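Alanine racemase (Corynebacterium glutamicum, PDB 2DY3) binds pyridoxal-5'-phosphate and is a homodimeric member of the alanine racemase family, built from an N-terminal TIM-barrel domain and a C-terminal domain rich in beta strands. Local coordinates at residues I123-H128 and M155-A160. Numbering follows the deposited sequence.
With PLP (pyridoxal-5'-phosphate), chain F.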
# COMPACT_ATOMS: atom_id res chain seq x y z
N ILE B 123 -16.64 -17.07 17.52
CA ILE B 123 -16.66 -18.52 17.53
C ILE B 123 -15.89 -19.17 16.38
O ILE B 123 -16.10 -18.84 15.22
CB ILE B 123 -18.11 -19.05 17.47
CG1 ILE B 123 -18.87 -18.63 18.72
CG2 ILE B 123 -18.09 -20.58 17.32
CD1 ILE B 123 -18.28 -19.16 20.02
N ASP B 124 -15.00 -20.09 16.72
CA ASP B 124 -14.26 -20.82 15.70
C ASP B 124 -15.24 -21.91 15.31
O ASP B 124 -15.38 -22.91 16.01
CB ASP B 124 -12.99 -21.45 16.28
CG ASP B 124 -12.27 -22.37 15.30
OD1 ASP B 124 -12.90 -22.81 14.31
OD2 ASP B 124 -11.07 -22.66 15.51
N SER B 125 -15.94 -21.71 14.19
CA SER B 125 -16.93 -22.68 13.74
C SER B 125 -16.40 -23.74 12.78
O SER B 125 -17.17 -24.37 12.06
CB SER B 125 -18.12 -21.96 13.10
OG SER B 125 -17.70 -21.15 12.02
N GLY B 126 -15.08 -23.94 12.77
CA GLY B 126 -14.53 -24.95 11.88
C GLY B 126 -13.34 -24.54 11.05
O GLY B 126 -12.58 -25.39 10.58
N LEU B 127 -13.16 -23.24 10.84
CA LEU B 127 -12.04 -22.75 10.04
C LEU B 127 -10.70 -22.94 10.76
O LEU B 127 -9.65 -22.99 10.13
CB LEU B 127 -12.24 -21.28 9.72
CG LEU B 127 -13.23 -20.96 8.59
CD1 LEU B 127 -14.13 -22.15 8.32
CD2 LEU B 127 -14.03 -19.74 8.97
N HIS B 128 -10.76 -23.05 12.08
CA HIS B 128 -9.56 -23.23 12.88
C HIS B 128 -8.56 -22.09 12.75
O HIS B 128 -7.35 -22.30 12.76
CB HIS B 128 -8.89 -24.55 12.54
CG HIS B 128 -9.62 -25.74 13.07
ND1 HIS B 128 -9.30 -27.03 12.71
CD2 HIS B 128 -10.64 -25.83 13.95
CE1 HIS B 128 -10.09 -27.87 13.36
NE2 HIS B 128 -10.92 -27.16 14.11
N MET B 155 -22.76 -13.52 19.93
CA MET B 155 -21.62 -14.22 19.35
C MET B 155 -21.70 -14.15 17.83
O MET B 155 -22.76 -13.87 17.25
CB MET B 155 -21.56 -15.68 19.81
CG MET B 155 -22.81 -16.51 19.57
SD MET B 155 -22.50 -18.27 19.86
CE MET B 155 -22.22 -18.29 21.61
N PHE B 156 -20.58 -14.38 17.17
CA PHE B 156 -20.54 -14.32 15.73
C PHE B 156 -19.45 -15.24 15.22
O PHE B 156 -18.56 -15.63 15.97
CB PHE B 156 -20.25 -12.89 15.26
CG PHE B 156 -18.85 -12.42 15.58
CD1 PHE B 156 -18.47 -12.17 16.89
CD2 PHE B 156 -17.92 -12.25 14.58
CE1 PHE B 156 -17.18 -11.75 17.19
CE2 PHE B 156 -16.63 -11.83 14.87
CZ PHE B 156 -16.26 -11.59 16.17
N THR B 157 -19.56 -15.61 13.96
CA THR B 157 -18.55 -16.45 13.35
C THR B 157 -18.36 -15.85 11.97
O THR B 157 -19.22 -15.14 11.46
CB THR B 157 -18.99 -17.93 13.25
OG1 THR B 157 -17.82 -18.75 13.09
CG2 THR B 157 -19.92 -18.14 12.06
N HIS B 158 -17.21 -16.10 11.37
CA HIS B 158 -16.97 -15.54 10.07
C HIS B 158 -17.04 -16.66 9.06
O HIS B 158 -16.14 -17.49 8.96
CB HIS B 158 -15.60 -14.87 10.04
CG HIS B 158 -15.32 -14.08 8.80
ND1 HIS B 158 -16.25 -13.23 8.24
CD2 HIS B 158 -14.21 -14.00 8.03
CE1 HIS B 158 -15.71 -12.64 7.18
NE2 HIS B 158 -14.48 -13.09 7.03
N LEU B 159 -18.15 -16.73 8.33
CA LEU B 159 -18.24 -17.76 7.32
C LEU B 159 -17.05 -17.49 6.43
O LEU B 159 -17.14 -16.59 5.60
CB LEU B 159 -19.48 -17.60 6.45
CG LEU B 159 -20.80 -18.10 7.01
CD1 LEU B 159 -20.54 -19.48 7.55
CD2 LEU B 159 -21.33 -17.18 8.09
N ALA B 160 -15.95 -18.22 6.60
CA ALA B 160 -14.80 -18.03 5.72
C ALA B 160 -15.53 -18.04 4.39
O ALA B 160 -16.60 -18.65 4.32
CB ALA B 160 -13.85 -19.23 5.79
N1 PLP F . -16.68 -9.83 9.13
C2 PLP F . -15.34 -10.03 9.47
C2A PLP F . -15.00 -10.73 10.78
C3 PLP F . -14.34 -9.58 8.58
O3 PLP F . -13.01 -9.77 8.89
C4 PLP F . -14.71 -8.92 7.37
C4A PLP F . -13.66 -8.44 6.34
C5 PLP F . -16.11 -8.76 7.06
C6 PLP F . -17.07 -9.22 7.96
C5A PLP F . -16.59 -8.12 5.80
O4P PLP F . -16.66 -9.06 4.74
P PLP F . -17.13 -8.76 3.22
O1P PLP F . -16.33 -7.66 2.69
O2P PLP F . -16.86 -10.04 2.56
O3P PLP F . -18.56 -8.41 3.36
O HOH W 1 -15.17 -16.58 13.18
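Ile123 O accepts a hydrogen bond from Thr157 OG1 at 2.7 Å, the donor tilted 28° from the carbonyl plane. OG1 reaches it because it stands opposite the backbone N of Thr157 (chi1 -160°). Ser125 OG lies 2.6 Å from Thr157 OG1, and Ser125 OG has a hydrogen bond to Gln173 OE1. A water donates to Ile123 O and accepts from His158 N at 2.8 Å, so this buried carbonyl has two donors. The backbone bond from Ile123 N to Phe156 O, 2.9 Å long, is nearly straight at 171°. Beside it, CG1 of Ile123 packs on Met155 SD at 3.8 Å. Leu127 CD2 faces Ala160 CB at a doubtful, too-short approach.

His158 belongs to the pyridoxal-5'-phosphate pocket. One face of its imidazole lies against the pyridoxal-5'-phosphate ring, with His158 CE1 3.5 Å from PLP C2. Within 123-128, Asp124 OD1 accepts from Gly126 N, an Asx turn, and from His128 N. Its OD2 forms a salt bridge with Lys246 of the second subunit.

The contact joins the C-terminal ends of neighbouring parallel barrel strands 117-122 and 150-156. Helix 134-146 packs on Ile123 and Met155, and helix 169-186 on Leu127, Met155 and Leu159.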